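Local coordinates for protein DyP2 (Amycolatopsis sp. ATCC 39116, PDB 4G2C) that acts as a multifunctional, haem-containing and manganese-binding dye peroxidase of a lignin-reactive bacterium, probably using peroxide to oxidise dyes and other substrates, at residues A[63-74]-A[164-175]. Numbering follows the deposited sequence.
Sequences VRDRLTVLFLGF and IDAVLLLGDATA. With ACT (acetate ion), chain T; ACT (acetate ion), chain L.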
ATOM      1  N   VAL A  63      -4.614   0.889 -12.863  1.00 17.85           N
ATOM      2  CA  VAL A  63      -4.952   2.303 -12.792  1.00 22.70           C
ATOM      3  C   VAL A  63      -6.294   2.396 -12.101  1.00 23.68           C
ATOM      4  O   VAL A  63      -7.220   1.652 -12.433  1.00 23.52           O
ATOM      5  CB  VAL A  63      -5.070   2.934 -14.209  1.00 30.91           C
ATOM      6  CG1 VAL A  63      -6.264   2.329 -14.968  1.00 24.57           C
ATOM      7  CG2 VAL A  63      -5.188   4.457 -14.124  1.00 27.82           C
ATOM      8  N   ARG A  64      -6.399   3.308 -11.143  1.00 23.06           N
ATOM      9  CA  ARG A  64      -7.591   3.413 -10.319  1.00 22.70           C
ATOM     10  C   ARG A  64      -7.733   4.825  -9.753  1.00 21.86           C
ATOM     11  O   ARG A  64      -8.041   5.000  -8.572  1.00 21.57           O
ATOM     12  CB  ARG A  64      -7.527   2.380  -9.179  1.00 21.95           C
ATOM     13  CG  ARG A  64      -6.298   2.548  -8.290  1.00 24.34           C
ATOM     14  CD  ARG A  64      -5.894   1.259  -7.573  1.00 23.72           C
ATOM     15  NE  ARG A  64      -4.721   1.513  -6.740  1.00 22.60           N
ATOM     16  CZ  ARG A  64      -3.490   1.661  -7.224  1.00 23.98           C
ATOM     17  NH1 ARG A  64      -3.284   1.548  -8.529  1.00 24.08           N
ATOM     18  NH2 ARG A  64      -2.471   1.923  -6.409  1.00 21.01           N
ATOM     19  N   ASP A  65      -7.506   5.822 -10.604  1.00 21.16           N
ATOM     20  CA  ASP A  65      -7.514   7.229 -10.183  1.00 25.94           C
ATOM     21  C   ASP A  65      -8.905   7.604  -9.701  1.00 24.74           C
ATOM     22  O   ASP A  65      -9.082   8.523  -8.918  1.00 29.50           O
ATOM     23  CB  ASP A  65      -7.089   8.144 -11.338  1.00 26.57           C
ATOM     24  CG  ASP A  65      -5.651   7.912 -11.773  1.00 31.32           C
ATOM     25  OD1 ASP A  65      -4.801   7.569 -10.915  1.00 37.91           O
ATOM     26  OD2 ASP A  65      -5.362   8.076 -12.973  1.00 35.01           O
ATOM     27  N   ARG A  66      -9.895   6.880 -10.199  1.00 25.14           N
ATOM     28  CA  ARG A  66     -11.243   6.939  -9.667  1.00 27.22           C
ATOM     29  C   ARG A  66     -11.509   5.541  -9.184  1.00 24.01           C
ATOM     30  O   ARG A  66     -11.382   4.587  -9.947  1.00 22.80           O
ATOM     31  CB  ARG A  66     -12.252   7.323 -10.758  1.00 28.66           C
ATOM     32  CG  ARG A  66     -12.199   8.792 -11.169  1.00 32.79           C
ATOM     33  CD  ARG A  66     -12.458   9.689  -9.965  1.00 37.56           C
ATOM     34  NE  ARG A  66     -12.845  11.039 -10.360  1.00 48.10           N
ATOM     35  CZ  ARG A  66     -14.057  11.557 -10.172  1.00 50.25           C
ATOM     36  NH1 ARG A  66     -15.009  10.841  -9.574  1.00 47.88           N
ATOM     37  NH2 ARG A  66     -14.314  12.799 -10.577  1.00 50.64           N
ATOM     38  N   LEU A  67     -11.854   5.418  -7.912  1.00 27.03           N
ATOM     39  CA  LEU A  67     -12.071   4.117  -7.308  1.00 28.69           C
ATOM     40  C   LEU A  67     -13.304   4.127  -6.424  1.00 26.04           C
ATOM     41  O   LEU A  67     -13.461   4.992  -5.561  1.00 28.46           O
ATOM     42  CB  LEU A  67     -10.850   3.709  -6.477  1.00 28.00           C
ATOM     43  CG  LEU A  67     -11.010   2.471  -5.598  1.00 27.15           C
ATOM     44  CD1 LEU A  67     -11.117   1.224  -6.466  1.00 27.23           C
ATOM     45  CD2 LEU A  67      -9.841   2.362  -4.635  1.00 25.77           C
ATOM     46  N   THR A  68     -14.178   3.156  -6.653  1.00 24.77           N
ATOM     47  CA  THR A  68     -15.311   2.909  -5.770  1.00 25.77           C
ATOM     48  C   THR A  68     -15.056   1.619  -5.003  1.00 25.28           C
ATOM     49  O   THR A  68     -14.712   0.611  -5.608  1.00 24.49           O
ATOM     50  CB  THR A  68     -16.635   2.789  -6.578  1.00 29.95           C
ATOM     51  OG1 THR A  68     -17.166   4.099  -6.822  1.00 26.88           O
ATOM     52  CG2 THR A  68     -17.670   1.959  -5.814  1.00 24.78           C
ATOM     53  N   VAL A  69     -15.186   1.669  -3.676  1.00 27.75           N
ATOM     54  CA  VAL A  69     -15.008   0.498  -2.814  1.00 23.72           C
ATOM     55  C   VAL A  69     -16.350   0.134  -2.196  1.00 27.98           C
ATOM     56  O   VAL A  69     -17.012   0.992  -1.614  1.00 28.56           O
ATOM     57  CB  VAL A  69     -14.045   0.786  -1.640  1.00 26.30           C
ATOM     58  CG1 VAL A  69     -13.795  -0.470  -0.842  1.00 21.66           C
ATOM     59  CG2 VAL A  69     -12.722   1.389  -2.134  1.00 25.28           C
ATOM     60  N   LEU A  70     -16.740  -1.135  -2.309  1.00 25.44           N
ATOM     61  CA  LEU A  70     -18.022  -1.607  -1.794  1.00 25.58           C
ATOM     62  C   LEU A  70     -17.812  -2.783  -0.853  1.00 25.03           C
ATOM     63  O   LEU A  70     -17.273  -3.809  -1.252  1.00 26.75           O
ATOM     64  CB  LEU A  70     -18.938  -2.021  -2.943  1.00 27.55           C
ATOM     65  CG  LEU A  70     -19.388  -0.943  -3.941  1.00 33.19           C
ATOM     66  CD1 LEU A  70     -20.224  -1.576  -5.047  1.00 35.17           C
ATOM     67  CD2 LEU A  70     -20.172   0.176  -3.247  1.00 27.37           C
ATOM     68  N   PHE A  71     -18.210  -2.622   0.403  1.00 24.19           N
ATOM     69  CA  PHE A  71     -18.175  -3.717   1.361  1.00 26.28           C
ATOM     70  C   PHE A  71     -19.548  -4.361   1.427  1.00 27.46           C
ATOM     71  O   PHE A  71     -20.558  -3.668   1.529  1.00 29.73           O
ATOM     72  CB  PHE A  71     -17.741  -3.219   2.733  1.00 25.99           C
ATOM     73  CG  PHE A  71     -16.421  -2.503   2.713  1.00 30.05           C
ATOM     74  CD1 PHE A  71     -15.248  -3.192   2.412  1.00 26.71           C
ATOM     75  CD2 PHE A  71     -16.350  -1.148   2.975  1.00 24.42           C
ATOM     76  CE1 PHE A  71     -14.030  -2.540   2.383  1.00 25.05           C
ATOM     77  CE2 PHE A  71     -15.134  -0.485   2.933  1.00 30.16           C
ATOM     78  CZ  PHE A  71     -13.970  -1.181   2.640  1.00 27.34           C
ATOM     79  N   LEU A  72     -19.585  -5.684   1.346  1.00 26.13           N
ATOM     80  CA  LEU A  72     -20.848  -6.406   1.208  1.00 25.17           C
ATOM     81  C   LEU A  72     -21.128  -7.289   2.416  1.00 28.41           C
ATOM     82  O   LEU A  72     -20.204  -7.670   3.148  1.00 28.90           O
ATOM     83  CB  LEU A  72     -20.812  -7.274  -0.044  1.00 22.58           C
ATOM     84  CG  LEU A  72     -20.414  -6.595  -1.357  1.00 26.33           C
ATOM     85  CD1 LEU A  72     -20.477  -7.590  -2.502  1.00 20.43           C
ATOM     86  CD2 LEU A  72     -21.271  -5.363  -1.650  1.00 25.74           C
ATOM     87  N   GLY A  73     -22.409  -7.609   2.610  1.00 33.18           N
ATOM     88  CA  GLY A  73     -22.846  -8.601   3.589  1.00 27.44           C
ATOM     89  C   GLY A  73     -23.680  -9.662   2.881  1.00 31.44           C
ATOM     90  O   GLY A  73     -24.511  -9.329   2.050  1.00 31.63           O
ATOM     91  N   PHE A  74     -23.441 -10.934   3.188  1.00 28.84           N
ATOM     92  CA  PHE A  74     -24.172 -12.030   2.570  1.00 31.70           C
ATOM     93  C   PHE A  74     -25.364 -12.465   3.426  1.00 37.13           C
ATOM     94  O   PHE A  74     -25.190 -13.090   4.478  1.00 34.94           O
ATOM     95  CB  PHE A  74     -23.245 -13.236   2.336  1.00 32.00           C
ATOM     96  CG  PHE A  74     -22.141 -12.979   1.338  1.00 32.34           C
ATOM     97  CD1 PHE A  74     -22.232 -11.927   0.431  1.00 28.65           C
ATOM     98  CD2 PHE A  74     -21.013 -13.795   1.307  1.00 31.44           C
ATOM     99  CE1 PHE A  74     -21.219 -11.686  -0.498  1.00 28.69           C
ATOM    100  CE2 PHE A  74     -19.994 -13.570   0.392  1.00 30.32           C
ATOM    101  CZ  PHE A  74     -20.094 -12.510  -0.519  1.00 33.87           C
ATOM    102  N   ILE A 164     -18.296  -7.958   7.776  1.00 35.02           N
ATOM    103  CA  ILE A 164     -18.106  -7.799   6.342  1.00 27.20           C
ATOM    104  C   ILE A 164     -17.762  -9.134   5.709  1.00 26.82           C
ATOM    105  O   ILE A 164     -16.916  -9.880   6.213  1.00 24.78           O
ATOM    106  CB  ILE A 164     -16.986  -6.796   6.066  1.00 28.90           C
ATOM    107  CG1 ILE A 164     -17.374  -5.425   6.627  1.00 30.49           C
ATOM    108  CG2 ILE A 164     -16.652  -6.735   4.572  1.00 24.25           C
ATOM    109  CD1 ILE A 164     -16.255  -4.416   6.586  1.00 28.97           C
ATOM    110  N   ASP A 165     -18.421  -9.426   4.594  1.00 26.39           N
ATOM    111  CA  ASP A 165     -18.203 -10.680   3.902  1.00 28.49           C
ATOM    112  C   ASP A 165     -17.350 -10.509   2.647  1.00 28.77           C
ATOM    113  O   ASP A 165     -16.582 -11.403   2.283  1.00 26.40           O
ATOM    114  CB  ASP A 165     -19.541 -11.341   3.578  1.00 28.15           C
ATOM    115  CG  ASP A 165     -20.247 -11.843   4.830  1.00 31.70           C
ATOM    116  OD1 ASP A 165     -19.585 -12.545   5.622  1.00 29.11           O
ATOM    117  OD2 ASP A 165     -21.444 -11.523   5.031  1.00 31.31           O
ATOM    118  N   ALA A 166     -17.462  -9.356   2.004  1.00 25.78           N
ATOM    119  CA  ALA A 166     -16.808  -9.186   0.722  1.00 23.92           C
ATOM    120  C   ALA A 166     -16.460  -7.734   0.395  1.00 27.50           C
ATOM    121  O   ALA A 166     -17.105  -6.794   0.868  1.00 30.28           O
ATOM    122  CB  ALA A 166     -17.670  -9.800  -0.386  1.00 23.62           C
ATOM    123  N   VAL A 167     -15.438  -7.544  -0.429  1.00 25.55           N
ATOM    124  CA  VAL A 167     -15.171  -6.205  -0.932  1.00 27.08           C
ATOM    125  C   VAL A 167     -15.172  -6.202  -2.449  1.00 24.70           C
ATOM    126  O   VAL A 167     -14.713  -7.152  -3.089  1.00 24.48           O
ATOM    127  CB  VAL A 167     -13.839  -5.641  -0.411  1.00 22.84           C
ATOM    128  CG1 VAL A 167     -12.664  -6.494  -0.910  1.00 20.36           C
ATOM    129  CG2 VAL A 167     -13.682  -4.192  -0.844  1.00 22.88           C
ATOM    130  N   LEU A 168     -15.715  -5.140  -3.024  1.00 25.69           N
ATOM    131  CA  LEU A 168     -15.658  -4.949  -4.468  1.00 23.12           C
ATOM    132  C   LEU A 168     -14.826  -3.711  -4.742  1.00 27.87           C
ATOM    133  O   LEU A 168     -15.014  -2.677  -4.091  1.00 27.48           O
ATOM    134  CB  LEU A 168     -17.056  -4.749  -5.040  1.00 29.49           C
ATOM    135  CG  LEU A 168     -17.831  -6.014  -5.373  1.00 29.25           C
ATOM    136  CD1 LEU A 168     -17.600  -7.056  -4.313  1.00 28.01           C
ATOM    137  CD2 LEU A 168     -19.313  -5.675  -5.489  1.00 32.82           C
ATOM    138  N   LEU A 169     -13.893  -3.824  -5.681  1.00 25.17           N
ATOM    139  CA  LEU A 169     -13.119  -2.677  -6.125  1.00 27.68           C
ATOM    140  C   LEU A 169     -13.442  -2.402  -7.596  1.00 24.49           C
ATOM    141  O   LEU A 169     -13.296  -3.270  -8.450  1.00 22.13           O
ATOM    142  CB  LEU A 169     -11.619  -2.922  -5.922  1.00 26.73           C
ATOM    143  CG  LEU A 169     -11.202  -3.303  -4.490  1.00 28.78           C
ATOM    144  CD1 LEU A 169      -9.737  -3.754  -4.442  1.00 27.41           C
ATOM    145  CD2 LEU A 169     -11.433  -2.154  -3.517  1.00 23.29           C
ATOM    146  N   LEU A 170     -13.910  -1.192  -7.867  1.00 25.26           N
ATOM    147  CA  LEU A 170     -14.220  -0.756  -9.215  1.00 23.67           C
ATOM    148  C   LEU A 170     -13.349   0.450  -9.521  1.00 24.14           C
ATOM    149  O   LEU A 170     -13.532   1.515  -8.928  1.00 24.97           O
ATOM    150  CB  LEU A 170     -15.688  -0.339  -9.316  1.00 24.85           C
ATOM    151  CG  LEU A 170     -16.795  -1.374  -9.150  1.00 30.33           C
ATOM    152  CD1 LEU A 170     -16.746  -2.046  -7.766  1.00 25.80           C
ATOM    153  CD2 LEU A 170     -18.141  -0.682  -9.413  1.00 28.42           C
ATOM    154  N   GLY A 171     -12.404   0.289 -10.442  1.00 26.19           N
ATOM    155  CA  GLY A 171     -11.425   1.331 -10.699  1.00 21.29           C
ATOM    156  C   GLY A 171     -11.140   1.599 -12.169  1.00 24.40           C
ATOM    157  O   GLY A 171     -11.237   0.703 -13.021  1.00 23.07           O
ATOM    158  N   ASP A 172     -10.775   2.843 -12.459  1.00 23.83           N
ATOM    159  CA  ASP A 172     -10.510   3.268 -13.825  1.00 26.63           C
ATOM    160  C   ASP A 172      -9.805   4.623 -13.771  1.00 26.94           C
ATOM    161  O   ASP A 172      -9.709   5.236 -12.705  1.00 24.76           O
ATOM    162  CB  ASP A 172     -11.817   3.365 -14.620  1.00 26.23           C
ATOM    163  CG  ASP A 172     -11.607   3.265 -16.125  1.00 30.46           C
ATOM    164  OD1 ASP A 172     -11.494   2.134 -16.653  1.00 31.89           O
ATOM    165  OD2 ASP A 172     -11.571   4.324 -16.790  1.00 34.42           O
ATOM    166  N   ALA A 173      -9.310   5.076 -14.919  1.00 24.83           N
ATOM    167  CA  ALA A 173      -8.666   6.376 -15.020  1.00 28.10           C
ATOM    168  C   ALA A 173      -9.674   7.505 -14.816  1.00 27.27           C
ATOM    169  O   ALA A 173      -9.323   8.573 -14.334  1.00 28.51           O
ATOM    170  CB  ALA A 173      -7.980   6.520 -16.379  1.00 23.92           C
ATOM    171  N   THR A 174     -10.930   7.262 -15.177  1.00 25.95           N
ATOM    172  CA  THR A 174     -11.945   8.315 -15.118  1.00 26.59           C
ATOM    173  C   THR A 174     -13.233   7.775 -14.516  1.00 29.22           C
ATOM    174  O   THR A 174     -13.468   6.566 -14.527  1.00 29.69           O
ATOM    175  CB  THR A 174     -12.235   8.920 -16.514  1.00 29.12           C
ATOM    176  OG1 THR A 174     -12.687   7.890 -17.400  1.00 33.43           O
ATOM    177  CG2 THR A 174     -10.986   9.558 -17.115  1.00 27.86           C
ATOM    178  N   ALA A 175     -14.061   8.685 -13.997  1.00 32.86           N
ATOM    179  CA  ALA A 175     -15.305   8.345 -13.303  1.00 32.74           C
ATOM    180  C   ALA A 175     -16.319   7.591 -14.166  1.00 31.35           C
ATOM    181  O   ALA A 175     -17.043   6.723 -13.678  1.00 31.77           O
ATOM    182  CB  ALA A 175     -15.945   9.617 -12.721  1.00 34.52           C
TER
HETATM  183  C   ACT T 518     -15.206   7.547  -8.112  1.00 47.27           C
HETATM  184  O   ACT T 518     -15.684   7.712  -9.269  1.00 45.05           O
HETATM  185  OXT ACT T 518     -14.083   8.065  -7.856  1.00 46.90           O
HETATM  186  CH3 ACT T 518     -15.944   6.763  -7.075  1.00 38.25           C
HETATM  187  C   ACT L 510       0.687   2.300  -8.343  1.00 49.42           C
HETATM  188  O   ACT L 510      -0.346   2.475  -9.057  1.00 35.00           O
HETATM  189  OXT ACT L 510       0.674   2.768  -7.170  1.00 47.20           O
HETATM  190  CH3 ACT L 510       1.893   1.562  -8.859  1.00 43.59           C
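Leu72 and Ala166, Leu70 and Leu168, Thr68 and Leu170, and Arg66 and Asp172 are the hydrogen-bonded pairs of an antiparallel ladder, a worked example of how neighbouring strands build the sheet of a dye peroxidase's ferredoxin-like domain. Strands 66-74 and 166-172 run side by side, flanked by strands 193-205 and 114-119, and a classic bulge closes each end of their pairing: Asp65 and Arg66 face Asp172, while Asp165 and Ala166 face Leu72. At the second bulge Leu72 O takes a bond from Asp165 N (2.9 Å) and a weak one from Ala166 N.

Asp165 can be followed outward from this bulge. Its CB lies over one face of the Phe74 ring, a CH-pi contact 3.8 Å from the centroid. With CG beside its own backbone N (chi1 -69°), the carboxylate is directed to the backbone of strand 66-74, its plane only 18° from that of the ring. OD2 accepts Phe74 N at 2.8 Å in an almost straight bond, on the anti side and somewhat out of the carboxylate plane; OD1 is hydrogen-bonded to His122 ND1. These two bonds probably help to keep the buried carboxylate ionised.

On the face that carries Ala166, helix 175-188 packs against Leu70 and Leu170. Leu72 CD1 presses on Leu168 CD1 at 3.4 Å, tighter than usual, the side chains crossing at about a right angle. On the opposite face, Val69 CG1 meets Val167 CG2 at 3.7 Å, and Val167 CG2 also touches Phe71 CE1 at 3.6 Å. At the far bulge the bent Arg66 chain sets one face of its guanidinium under Ala175 CB, 3.5 Å from NH1, while at its edge an acetate, probably from the crystallisation liquor, accepts NH1 through its O at 3.2 Å.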